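Local coordinates for protein acetylene hydratase (Pelobacter acetylenicus, PDB 2E7Z) that catalyses the hydration of acetylene to acetaldehyde, using a tungsten-bis(molybdopterin guanine dinucleotide) cofactor and a [4Fe-4S] cluster, at residues R120-L125 / V500-E505; Q82-I87 / Y492-E497; E89-I94 / E101-S106; Y116-R121 / L514-Y519. All blocks are in the same frame, centred on the assembly; numbering follows the deposited sequence. Where two conformers were deposited one is given.

Contact 1 of 4, residues R120-L125 / V500-E505; sequences RRFMNL and VRMGLE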
# COMPACT_ATOMS: atom_id res chain seq x y z
N ARG A 120 4.32 -17.10 0.53
CA ARG A 120 4.59 -17.38 -0.89
C ARG A 120 5.30 -18.74 -1.04
O ARG A 120 5.12 -19.41 -2.04
CB ARG A 120 5.42 -16.28 -1.58
CG ARG A 120 4.68 -14.96 -1.67
CD ARG A 120 3.41 -14.99 -2.53
NE ARG A 120 3.57 -15.22 -3.97
CZ ARG A 120 3.79 -14.24 -4.85
NH1 ARG A 120 4.04 -12.99 -4.46
NH2 ARG A 120 3.86 -14.57 -6.14
N ARG A 121 6.08 -19.14 -0.02
CA ARG A 121 6.67 -20.48 -0.01
C ARG A 121 5.58 -21.54 -0.21
O ARG A 121 5.67 -22.41 -1.09
CB ARG A 121 7.45 -20.69 1.27
CG ARG A 121 8.25 -21.99 1.38
CD ARG A 121 8.93 -21.99 2.73
NE ARG A 121 9.82 -23.14 2.93
CZ ARG A 121 11.14 -23.13 2.66
NH1 ARG A 121 11.73 -22.04 2.16
NH2 ARG A 121 11.87 -24.24 2.88
N PHE A 122 4.55 -21.46 0.61
CA PHE A 122 3.42 -22.37 0.49
C PHE A 122 2.75 -22.31 -0.87
O PHE A 122 2.52 -23.35 -1.50
CB PHE A 122 2.39 -22.02 1.60
CG PHE A 122 1.08 -22.73 1.48
CD1 PHE A 122 0.97 -24.07 1.84
CD2 PHE A 122 -0.05 -22.07 1.04
CE1 PHE A 122 -0.22 -24.75 1.70
CE2 PHE A 122 -1.28 -22.73 0.93
CZ PHE A 122 -1.35 -24.08 1.25
N MET A 123 2.46 -21.10 -1.35
CA MET A 123 1.81 -20.97 -2.64
C MET A 123 2.69 -21.53 -3.76
O MET A 123 2.18 -22.18 -4.68
CB MET A 123 1.47 -19.52 -2.96
CG MET A 123 0.41 -18.96 -2.00
SD MET A 123 -0.09 -17.28 -2.50
CE MET A 123 -1.10 -17.67 -3.96
N ASN A 124 4.00 -21.29 -3.68
CA ASN A 124 4.93 -21.72 -4.74
C ASN A 124 5.09 -23.22 -4.76
O ASN A 124 5.21 -23.80 -5.83
CB ASN A 124 6.25 -20.96 -4.59
CG ASN A 124 6.11 -19.50 -5.02
OD1 ASN A 124 5.22 -19.17 -5.81
ND2 ASN A 124 6.99 -18.63 -4.52
N LEU A 125 5.01 -23.85 -3.59
CA LEU A 125 5.03 -25.30 -3.52
C LEU A 125 3.71 -25.90 -3.99
O LEU A 125 3.71 -26.96 -4.62
CB LEU A 125 5.35 -25.78 -2.09
CG LEU A 125 6.78 -25.45 -1.66
CD1 LEU A 125 6.94 -25.53 -0.18
CD2 LEU A 125 7.76 -26.45 -2.33
N VAL A 500 1.36 -28.74 6.16
CA VAL A 500 1.49 -30.14 6.57
C VAL A 500 0.37 -30.99 5.98
O VAL A 500 0.62 -32.06 5.40
CB VAL A 500 1.57 -30.27 8.11
CG1 VAL A 500 1.45 -31.73 8.56
CG2 VAL A 500 2.87 -29.62 8.65
N ARG A 501 -0.86 -30.49 6.06
CA ARG A 501 -2.01 -31.23 5.54
C ARG A 501 -2.02 -31.36 4.03
O ARG A 501 -2.63 -32.27 3.49
CB ARG A 501 -3.32 -30.62 6.03
CG ARG A 501 -3.53 -30.76 7.53
CD ARG A 501 -4.62 -29.81 8.01
NE ARG A 501 -5.07 -30.05 9.38
CZ ARG A 501 -4.40 -29.68 10.47
NH1 ARG A 501 -3.23 -29.02 10.38
NH2 ARG A 501 -4.92 -29.95 11.66
N MET A 502 -1.36 -30.43 3.35
CA MET A 502 -1.24 -30.46 1.90
C MET A 502 -0.05 -31.30 1.43
O MET A 502 0.22 -31.34 0.23
CB MET A 502 -1.15 -29.02 1.33
CG MET A 502 -2.40 -28.14 1.66
SD MET A 502 -3.99 -28.84 1.13
CE MET A 502 -3.87 -28.63 -0.68
N GLY A 503 0.66 -31.92 2.37
CA GLY A 503 1.77 -32.82 2.05
C GLY A 503 3.16 -32.18 1.96
O GLY A 503 4.10 -32.78 1.42
N LEU A 504 3.27 -30.96 2.46
CA LEU A 504 4.47 -30.16 2.30
C LEU A 504 5.33 -30.01 3.57
O LEU A 504 6.19 -29.13 3.63
CB LEU A 504 4.08 -28.76 1.79
CG LEU A 504 3.28 -28.72 0.49
CD1 LEU A 504 2.81 -27.31 0.26
CD2 LEU A 504 4.13 -29.23 -0.70
N GLU A 505 5.13 -30.88 4.57
CA GLU A 505 5.85 -30.79 5.84
C GLU A 505 7.36 -30.66 5.69
O GLU A 505 8.03 -29.92 6.41
CB GLU A 505 5.50 -31.98 6.74
CG GLU A 505 5.95 -33.34 6.24
CD GLU A 505 5.37 -34.47 7.10
OE1 GLU A 505 6.16 -35.23 7.69
OE2 GLU A 505 4.12 -34.57 7.21
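L504 enters between F122 and L125, two residues three apart on one side of helix 118-126, and the contact that results is wholly apolar: no hydrogen bond passes between 120-125 and 500-505. The aliphatic part centres on the branched end of L504. Its CD1 lies 3.8 Å from L125 CB, and the sister methyl CD2 is close to the same CB, so the fork of one leucine straddles the first side-chain carbon of the other. Leucine suits this place because its two methyls can hold one partner while CD1 also reaches the ring.

The aromatic part belongs to F122. With CG anti to the backbone N (chi1 171°), the ring leaves its helix far enough to meet both partners: CD1 is 4.0 Å from L504 CD1, and CE1 is 4.0 Å from M502 CG. The methionine carbon comes at the ring's edge, near its plane, while the M502 chain is bent at chi2 and chi3.

Backbone turning supplies the rest. G503, with positive phi (91°), closes helix 491-501 in a Schellman motif, its N bonded to V500 O at 3.0 Å, which lets the chain swing L504 toward helix 118-126. The F122 side chain also packs on I495, L498 and A499 of helix 491-501, whereas M502 touches L91 and K92; the turn that ends helix 491-501 therefore lies between helix 118-126, met by L504, and helix 80-98, met by M502.

Contact 2 of 4, residues Q82-I87 / Y492-E497; sequences QALDEI and YYFIRE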
# COMPACT_ATOMS: atom_id res chain seq x y z
N GLN A 82 -9.92 -28.92 13.48
CA GLN A 82 -11.00 -29.28 12.58
C GLN A 82 -11.12 -28.30 11.40
O GLN A 82 -11.32 -28.71 10.26
CB GLN A 82 -12.33 -29.39 13.32
CG GLN A 82 -13.45 -29.93 12.44
CD GLN A 82 -13.24 -31.40 12.02
OE1 GLN A 82 -12.53 -32.17 12.69
NE2 GLN A 82 -13.89 -31.79 10.93
N ALA A 83 -10.96 -27.01 11.69
CA ALA A 83 -11.00 -26.01 10.63
C ALA A 83 -9.92 -26.29 9.59
O ALA A 83 -10.20 -26.30 8.42
CB ALA A 83 -10.82 -24.60 11.20
N LEU A 84 -8.71 -26.56 10.05
CA LEU A 84 -7.60 -26.82 9.14
C LEU A 84 -7.82 -28.12 8.36
O LEU A 84 -7.51 -28.19 7.18
CB LEU A 84 -6.30 -26.86 9.94
CG LEU A 84 -5.84 -25.53 10.54
CD1 LEU A 84 -5.05 -25.77 11.84
CD2 LEU A 84 -5.03 -24.76 9.54
N ASP A 85 -8.35 -29.15 9.03
CA ASP A 85 -8.64 -30.40 8.33
C ASP A 85 -9.62 -30.16 7.19
O ASP A 85 -9.41 -30.62 6.07
CB ASP A 85 -9.25 -31.42 9.28
CG ASP A 85 -8.23 -32.09 10.20
OD1 ASP A 85 -7.00 -31.85 10.05
OD2 ASP A 85 -8.69 -32.87 11.06
N GLU A 86 -10.68 -29.40 7.48
CA GLU A 86 -11.72 -29.16 6.48
C GLU A 86 -11.24 -28.25 5.36
O GLU A 86 -11.55 -28.48 4.19
CB GLU A 86 -12.98 -28.60 7.12
CG GLU A 86 -13.65 -29.64 8.04
CD GLU A 86 -14.94 -29.16 8.70
OE1 GLU A 86 -15.44 -28.08 8.34
OE2 GLU A 86 -15.45 -29.88 9.60
N ILE A 87 -10.49 -27.22 5.72
CA ILE A 87 -9.92 -26.32 4.73
C ILE A 87 -9.02 -27.10 3.77
O ILE A 87 -9.13 -26.98 2.53
CB ILE A 87 -9.21 -25.15 5.41
CG1 ILE A 87 -10.24 -24.21 6.05
CG2 ILE A 87 -8.36 -24.37 4.42
CD1 ILE A 87 -9.63 -23.25 7.09
N TYR A 492 1.97 -17.76 10.83
CA TYR A 492 2.75 -18.95 10.47
C TYR A 492 2.13 -20.23 10.97
O TYR A 492 2.19 -21.25 10.27
CB TYR A 492 4.20 -18.83 10.96
CG TYR A 492 5.02 -20.06 10.57
CD1 TYR A 492 5.17 -20.43 9.23
CD2 TYR A 492 5.58 -20.89 11.54
CE1 TYR A 492 5.88 -21.58 8.86
CE2 TYR A 492 6.31 -22.03 11.17
CZ TYR A 492 6.44 -22.37 9.85
OH TYR A 492 7.13 -23.51 9.52
N TYR A 493 1.49 -20.18 12.15
CA TYR A 493 0.75 -21.34 12.62
C TYR A 493 -0.24 -21.80 11.54
O TYR A 493 -0.26 -22.98 11.18
CB TYR A 493 0.04 -21.01 13.92
CG TYR A 493 -0.78 -22.15 14.44
CD1 TYR A 493 -0.19 -23.15 15.22
CD2 TYR A 493 -2.14 -22.25 14.14
CE1 TYR A 493 -0.96 -24.21 15.70
CE2 TYR A 493 -2.89 -23.31 14.59
CZ TYR A 493 -2.28 -24.28 15.36
OH TYR A 493 -3.02 -25.33 15.86
N PHE A 494 -1.08 -20.89 11.05
CA PHE A 494 -2.03 -21.21 10.00
C PHE A 494 -1.31 -21.79 8.78
O PHE A 494 -1.70 -22.85 8.28
CB PHE A 494 -2.84 -19.94 9.60
CG PHE A 494 -3.63 -20.10 8.32
CD1 PHE A 494 -4.61 -21.06 8.20
CD2 PHE A 494 -3.33 -19.33 7.19
CE1 PHE A 494 -5.34 -21.23 7.03
CE2 PHE A 494 -4.07 -19.50 6.00
CZ PHE A 494 -5.08 -20.45 5.93
N ILE A 495 -0.28 -21.11 8.29
CA ILE A 495 0.37 -21.56 7.05
C ILE A 495 1.00 -22.96 7.24
O ILE A 495 0.84 -23.84 6.39
CB ILE A 495 1.48 -20.54 6.61
CG1 ILE A 495 0.82 -19.26 6.11
CG2 ILE A 495 2.39 -21.13 5.50
CD1 ILE A 495 1.72 -18.02 6.25
N ARG A 496 1.72 -23.16 8.34
CA ARG A 496 2.38 -24.44 8.55
C ARG A 496 1.38 -25.57 8.70
O ARG A 496 1.56 -26.66 8.15
CB ARG A 496 3.29 -24.41 9.77
CG ARG A 496 4.13 -25.68 9.84
CD ARG A 496 4.94 -25.82 11.12
NE ARG A 496 6.00 -26.81 10.86
CZ ARG A 496 5.90 -28.13 11.01
NH1 ARG A 496 4.80 -28.68 11.53
NH2 ARG A 496 6.94 -28.90 10.69
N GLU A 497 0.33 -25.33 9.48
CA GLU A 497 -0.67 -26.38 9.70
C GLU A 497 -1.34 -26.77 8.38
O GLU A 497 -1.60 -27.95 8.12
CB GLU A 497 -1.73 -25.91 10.70
CG GLU A 497 -1.20 -25.80 12.12
CD GLU A 497 -0.92 -27.14 12.76
OE1 GLU A 497 -1.68 -28.10 12.51
OE2 GLU A 497 0.04 -27.22 13.55
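L84 of helix 80-98 packs against Y493, F494 and E497 of helix 491-501, a helix-helix contact within the molybdopterin oxidoreductase fold. The two short axes come within 10.8 Å and cross at -48°; at this separation long side chains must bridge the gap, and L84 does most of it.

The aliphatic contacts are the closest. L84 CD1 lies 3.5 Å from E497 CB, and CD2 lies 3.7 Å from the same carbon, so the leucine fork sits astride the base of the glutamate. E497 suits this partly exposed place because its methylenes pack on the leucine while OE1 forms a salt bridge with R501. That arginine also pairs with D85, so its charge probably eases the nearness of the two acids.

The aromatic contacts flank this pair. L84 CD2 is 4.0 Å from F494 CD1, and CD1 makes a looser approach of 4.3 Å to Y493 CE2. F494 turns its CG anti to the backbone N (chi1 167°), which brings the ring round to helix 80-98. Its side chain lies about 5 Å from that of Y439, which binds the tungsten cofactor, so the contact packs behind the cofactor site. Replacing L84 with an alanine would probably open a gap beside E497 CB and leave the F494 ring with less to rest on.

Within helix 491-501, E497 CG sits 3.7 Å above the plane of the Y493 ring, over its centre.

Contact 3 of 4, residues E89-I94 / E101-S106; sequences EKLKKI and ESLGVS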
# COMPACT_ATOMS: atom_id res chain seq x y z
N GLU A 89 -8.99 -30.39 3.16
CA GLU A 89 -9.78 -31.32 2.37
C GLU A 89 -10.46 -30.62 1.19
O GLU A 89 -10.43 -31.12 0.06
CB GLU A 89 -10.84 -31.99 3.25
CG GLU A 89 -11.76 -32.94 2.48
CD GLU A 89 -12.95 -33.41 3.31
OE1 GLU A 89 -13.23 -32.82 4.39
OE2 GLU A 89 -13.63 -34.37 2.87
N LYS A 90 -11.08 -29.47 1.46
CA LYS A 90 -11.77 -28.74 0.40
C LYS A 90 -10.80 -28.15 -0.63
O LYS A 90 -11.05 -28.20 -1.83
CB LYS A 90 -12.66 -27.65 0.98
CG LYS A 90 -13.48 -26.93 -0.08
CD LYS A 90 -14.87 -26.50 0.41
CE LYS A 90 -15.88 -26.58 -0.74
NZ LYS A 90 -17.18 -25.97 -0.42
N LEU A 91 -9.67 -27.61 -0.16
CA LEU A 91 -8.67 -27.08 -1.07
C LEU A 91 -8.10 -28.18 -1.99
O LEU A 91 -7.88 -27.96 -3.17
CB LEU A 91 -7.55 -26.44 -0.28
CG LEU A 91 -6.44 -25.76 -1.09
CD1 LEU A 91 -7.04 -24.64 -1.91
CD2 LEU A 91 -5.39 -25.25 -0.12
N LYS A 92 -7.85 -29.37 -1.43
CA LYS A 92 -7.38 -30.48 -2.27
C LYS A 92 -8.36 -30.79 -3.40
O LYS A 92 -7.96 -31.01 -4.54
CB LYS A 92 -7.16 -31.75 -1.43
CG LYS A 92 -5.90 -31.69 -0.59
CD LYS A 92 -5.89 -32.84 0.42
CE LYS A 92 -4.65 -32.77 1.29
NZ LYS A 92 -4.65 -33.87 2.30
N LYS A 93 -9.65 -30.82 -3.08
CA LYS A 93 -10.68 -31.07 -4.10
C LYS A 93 -10.71 -29.98 -5.16
O LYS A 93 -10.82 -30.27 -6.36
CB LYS A 93 -12.07 -31.23 -3.45
CG LYS A 93 -12.22 -32.51 -2.65
CD LYS A 93 -13.54 -32.51 -1.85
CE LYS A 93 -14.76 -32.73 -2.74
NZ LYS A 93 -14.67 -34.02 -3.52
N ILE A 94 -10.60 -28.73 -4.71
CA ILE A 94 -10.61 -27.60 -5.62
C ILE A 94 -9.39 -27.66 -6.56
O ILE A 94 -9.51 -27.49 -7.80
CB ILE A 94 -10.69 -26.27 -4.83
CG1 ILE A 94 -12.08 -26.16 -4.20
CG2 ILE A 94 -10.39 -25.09 -5.76
CD1 ILE A 94 -12.15 -25.07 -3.13
N GLU A 101 -3.47 -23.11 -9.51
CA GLU A 101 -3.70 -21.72 -9.89
C GLU A 101 -5.11 -21.24 -9.55
O GLU A 101 -5.36 -20.05 -9.60
CB GLU A 101 -3.36 -21.51 -11.38
CG GLU A 101 -4.24 -22.28 -12.35
CD GLU A 101 -3.71 -23.66 -12.69
OE1 GLU A 101 -2.85 -24.19 -11.95
OE2 GLU A 101 -4.16 -24.23 -13.70
N SER A 102 -6.00 -22.17 -9.20
CA SER A 102 -7.34 -21.78 -8.76
C SER A 102 -7.43 -21.28 -7.32
O SER A 102 -8.51 -20.89 -6.88
CB SER A 102 -8.32 -22.92 -8.97
OG SER A 102 -8.14 -23.96 -8.02
N LEU A 103 -6.30 -21.25 -6.61
CA LEU A 103 -6.24 -20.59 -5.30
C LEU A 103 -5.73 -19.16 -5.49
O LEU A 103 -4.60 -18.93 -6.00
CB LEU A 103 -5.26 -21.37 -4.40
CG LEU A 103 -4.90 -20.64 -3.11
CD1 LEU A 103 -6.09 -20.46 -2.15
CD2 LEU A 103 -3.77 -21.35 -2.37
N GLY A 104 -6.56 -18.21 -5.03
CA GLY A 104 -6.20 -16.80 -5.00
C GLY A 104 -5.98 -16.38 -3.55
O GLY A 104 -6.66 -16.89 -2.64
N VAL A 105 -5.04 -15.46 -3.32
CA VAL A 105 -4.76 -14.96 -1.97
C VAL A 105 -4.66 -13.45 -1.98
O VAL A 105 -3.97 -12.90 -2.86
CB VAL A 105 -3.45 -15.60 -1.40
CG1 VAL A 105 -3.10 -14.97 -0.03
CG2 VAL A 105 -3.58 -17.09 -1.26
N SER A 106 -5.32 -12.77 -1.04
CA SER A 106 -5.12 -11.34 -0.82
C SER A 106 -4.53 -11.23 0.57
O SER A 106 -5.21 -11.57 1.57
CB SER A 106 -6.45 -10.60 -0.96
OG SER A 106 -6.35 -9.24 -0.62
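I94 and S102 meet where helix 80-98 faces the start of strand 103-107, and beside them L91 approaches L103. These four residues, all buried, bury similar areas in the contact.

S102 is the polar member of the set. Its OG lies 3.4 Å from I94 CG2, a van der Waals approach rather than a hydrogen bond; the hydroxyl bonds instead to G99 O, in the connection between helix and strand. A chi1 of 74° sets OG between the backbone N and the carbonyl carbon. Serine fits because it is small enough to come up against the isoleucine methyl, and its buried oxygen finds a polar partner in the connection. I94 offers CG2 to it and also packs on L435 of strand 435-440, so this beta-branched residue serves two neighbours.

The leucines make the apolar half. L91 CD1 and L103 CD1 stand 4.3 Å apart, a loose methyl-to-methyl approach. L91 has CG anti to the backbone N (chi1 -177°), which carries its methyls nearer the strand than the direction of its CB alone would suggest.

Helix 80-98 leads from strand 75-77 to strand 103-107 of the same mixed sheet, a beta-alpha-beta crossover, and the contact lays it against that sheet. Strand 103-107 runs parallel to its neighbour 408-412, where A408 touches both leucines, while L103 also reaches L126 of helix 118-126.

Contact 4 of 4, residues Y116-R121 / L514-Y519; sequences YGTLRR and LELINY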
# COMPACT_ATOMS: atom_id res chain seq x y z
N TYR A 116 7.35 -14.23 7.24
CA TYR A 116 8.77 -14.26 6.91
C TYR A 116 9.07 -14.94 5.58
O TYR A 116 10.18 -15.43 5.37
CB TYR A 116 9.60 -14.87 8.04
CG TYR A 116 9.46 -14.12 9.34
CD1 TYR A 116 10.21 -12.98 9.58
CD2 TYR A 116 8.52 -14.51 10.30
CE1 TYR A 116 10.07 -12.25 10.76
CE2 TYR A 116 8.35 -13.78 11.49
CZ TYR A 116 9.13 -12.64 11.69
OH TYR A 116 9.00 -11.88 12.83
N GLY A 117 8.12 -14.93 4.66
CA GLY A 117 8.28 -15.57 3.34
C GLY A 117 7.58 -16.89 3.19
O GLY A 117 7.51 -17.44 2.06
N THR A 118 7.05 -17.44 4.30
CA THR A 118 6.46 -18.75 4.21
C THR A 118 5.10 -18.78 3.50
O THR A 118 4.68 -19.84 3.06
CB THR A 118 6.34 -19.44 5.60
OG1 THR A 118 5.50 -18.66 6.47
CG2 THR A 118 7.72 -19.62 6.22
N LEU A 119 4.44 -17.62 3.36
CA LEU A 119 3.20 -17.60 2.63
C LEU A 119 3.42 -17.86 1.15
O LEU A 119 2.80 -18.74 0.58
CB LEU A 119 2.42 -16.30 2.92
CG LEU A 119 1.04 -16.15 2.27
CD1 LEU A 119 1.05 -15.70 0.79
CD2 LEU A 119 0.13 -17.38 2.49
N ARG A 120 4.32 -17.10 0.53
CA ARG A 120 4.59 -17.38 -0.89
C ARG A 120 5.30 -18.74 -1.04
O ARG A 120 5.12 -19.41 -2.04
CB ARG A 120 5.42 -16.28 -1.58
CG ARG A 120 4.68 -14.96 -1.67
CD ARG A 120 3.41 -14.99 -2.53
NE ARG A 120 3.57 -15.22 -3.97
CZ ARG A 120 3.79 -14.24 -4.85
NH1 ARG A 120 4.04 -12.99 -4.46
NH2 ARG A 120 3.86 -14.57 -6.14
N ARG A 121 6.08 -19.14 -0.02
CA ARG A 121 6.67 -20.48 -0.01
C ARG A 121 5.58 -21.54 -0.21
O ARG A 121 5.67 -22.41 -1.09
CB ARG A 121 7.45 -20.69 1.27
CG ARG A 121 8.25 -21.99 1.38
CD ARG A 121 8.93 -21.99 2.73
NE ARG A 121 9.82 -23.14 2.93
CZ ARG A 121 11.14 -23.13 2.66
NH1 ARG A 121 11.73 -22.04 2.16
NH2 ARG A 121 11.87 -24.24 2.88
N LEU A 514 8.47 -18.90 16.43
CA LEU A 514 9.73 -18.55 17.08
C LEU A 514 10.90 -19.23 16.37
O LEU A 514 11.95 -18.62 16.17
CB LEU A 514 9.70 -18.92 18.57
CG LEU A 514 10.99 -18.66 19.35
CD1 LEU A 514 11.43 -17.20 19.26
CD2 LEU A 514 10.78 -19.10 20.79
N GLU A 515 10.72 -20.48 15.97
CA GLU A 515 11.81 -21.11 15.22
C GLU A 515 12.07 -20.42 13.88
O GLU A 515 13.22 -20.31 13.42
CB GLU A 515 11.52 -22.60 15.00
CG GLU A 515 11.65 -23.45 16.25
CD GLU A 515 11.63 -24.96 15.98
OE1 GLU A 515 11.66 -25.42 14.82
OE2 GLU A 515 11.57 -25.68 17.00
N LEU A 516 11.01 -19.98 13.24
CA LEU A 516 11.11 -19.25 11.98
C LEU A 516 11.79 -17.89 12.17
O LEU A 516 12.67 -17.52 11.37
CB LEU A 516 9.71 -19.11 11.38
CG LEU A 516 9.61 -18.27 10.10
CD1 LEU A 516 10.51 -18.85 8.98
CD2 LEU A 516 8.16 -18.27 9.64
N ILE A 517 11.43 -17.18 13.24
CA ILE A 517 12.16 -15.96 13.63
C ILE A 517 13.66 -16.26 13.81
O ILE A 517 14.52 -15.55 13.27
CB ILE A 517 11.54 -15.30 14.90
CG1 ILE A 517 10.21 -14.62 14.56
CG2 ILE A 517 12.54 -14.33 15.51
CD1 ILE A 517 9.35 -14.24 15.81
N ASN A 518 13.99 -17.31 14.53
CA ASN A 518 15.39 -17.62 14.77
C ASN A 518 16.09 -17.97 13.48
O ASN A 518 17.29 -17.68 13.35
CB ASN A 518 15.51 -18.74 15.81
CG ASN A 518 15.30 -18.23 17.20
OD1 ASN A 518 15.59 -17.08 17.49
ND2 ASN A 518 14.81 -19.10 18.09
N TYR A 519 15.37 -18.55 12.53
CA TYR A 519 15.95 -18.79 11.20
C TYR A 519 16.21 -17.48 10.44
O TYR A 519 17.29 -17.28 9.88
CB TYR A 519 15.06 -19.73 10.38
CG TYR A 519 15.63 -20.00 8.98
CD1 TYR A 519 16.84 -20.67 8.81
CD2 TYR A 519 14.97 -19.53 7.84
CE1 TYR A 519 17.36 -20.86 7.53
CE2 TYR A 519 15.47 -19.74 6.57
CZ TYR A 519 16.66 -20.41 6.43
OH TYR A 519 17.17 -20.60 5.15
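Y116, just ahead of helix 118-126, lies against L516 and I517 of helix 513-520, while T118 meets the same leucine from the first turn. Y116 has CG anti to its carbonyl carbon (chi1 -60°), an orientation that lays the ring across helix 513-520, from L516 to I517. Y116 CD2 is 3.8 Å from L516 CD2; at the far end, I517 CG1 lies 3.7 Å from Y116 CZ and 3.5 Å from Y116 OH. Tyrosine is long enough to span both neighbours, and its hydroxyl, though against I517 CG1, hydrogen-bonds with V465 N.

L516 extends with CG anti to the backbone N (chi1 175°) and reaches T118 tip to tip, its CD2 3.7 Å from T118 CG2. At chi1 62° threonine divides its work: CG2, anti to the carbonyl carbon, meets the leucine, while OG1 bonds to E115 O. Between Y116 and T118, G117 holds the N-cap position with a positive phi, at which a side chain would be jammed against the preceding carbonyl oxygen.

Exchanging Y116 for an alanine is likely to leave V465 N without its hydroxyl partner and to open a gap beside I517 CG1.

Cofactor-binding residues are near: E109 about 6 Å from Y116 and R462 about 7 Å from I517, between side chains. With no hydrogen bond between the segments, apolar packing joins them, and the two hydroxyls at this surface are bonded to backbone atoms of V465 and E115, outside both segments.

Contacts 3 and 4 are buried, whereas contacts 1 and 2 are only partly so. Helix 118-126 serves contacts 1 and 4, helix 491-501 serves contacts 1 and 2, and helix 80-98 serves contacts 2 and 3. None of the four has a hydrogen bond across its segments, and carbon contacts dominate; what differs is the polar fringe. In the buried pair, hydroxyls bond to backbone atoms; at the more open contacts 1 and 2, charge gathers alongside, and R501 NE of contact 1 joins D85 OD1 of contact 2 at 2.7 Å. Contact 3 ties neighbours in sequence, while the others join parts of the chain over 370 residues apart.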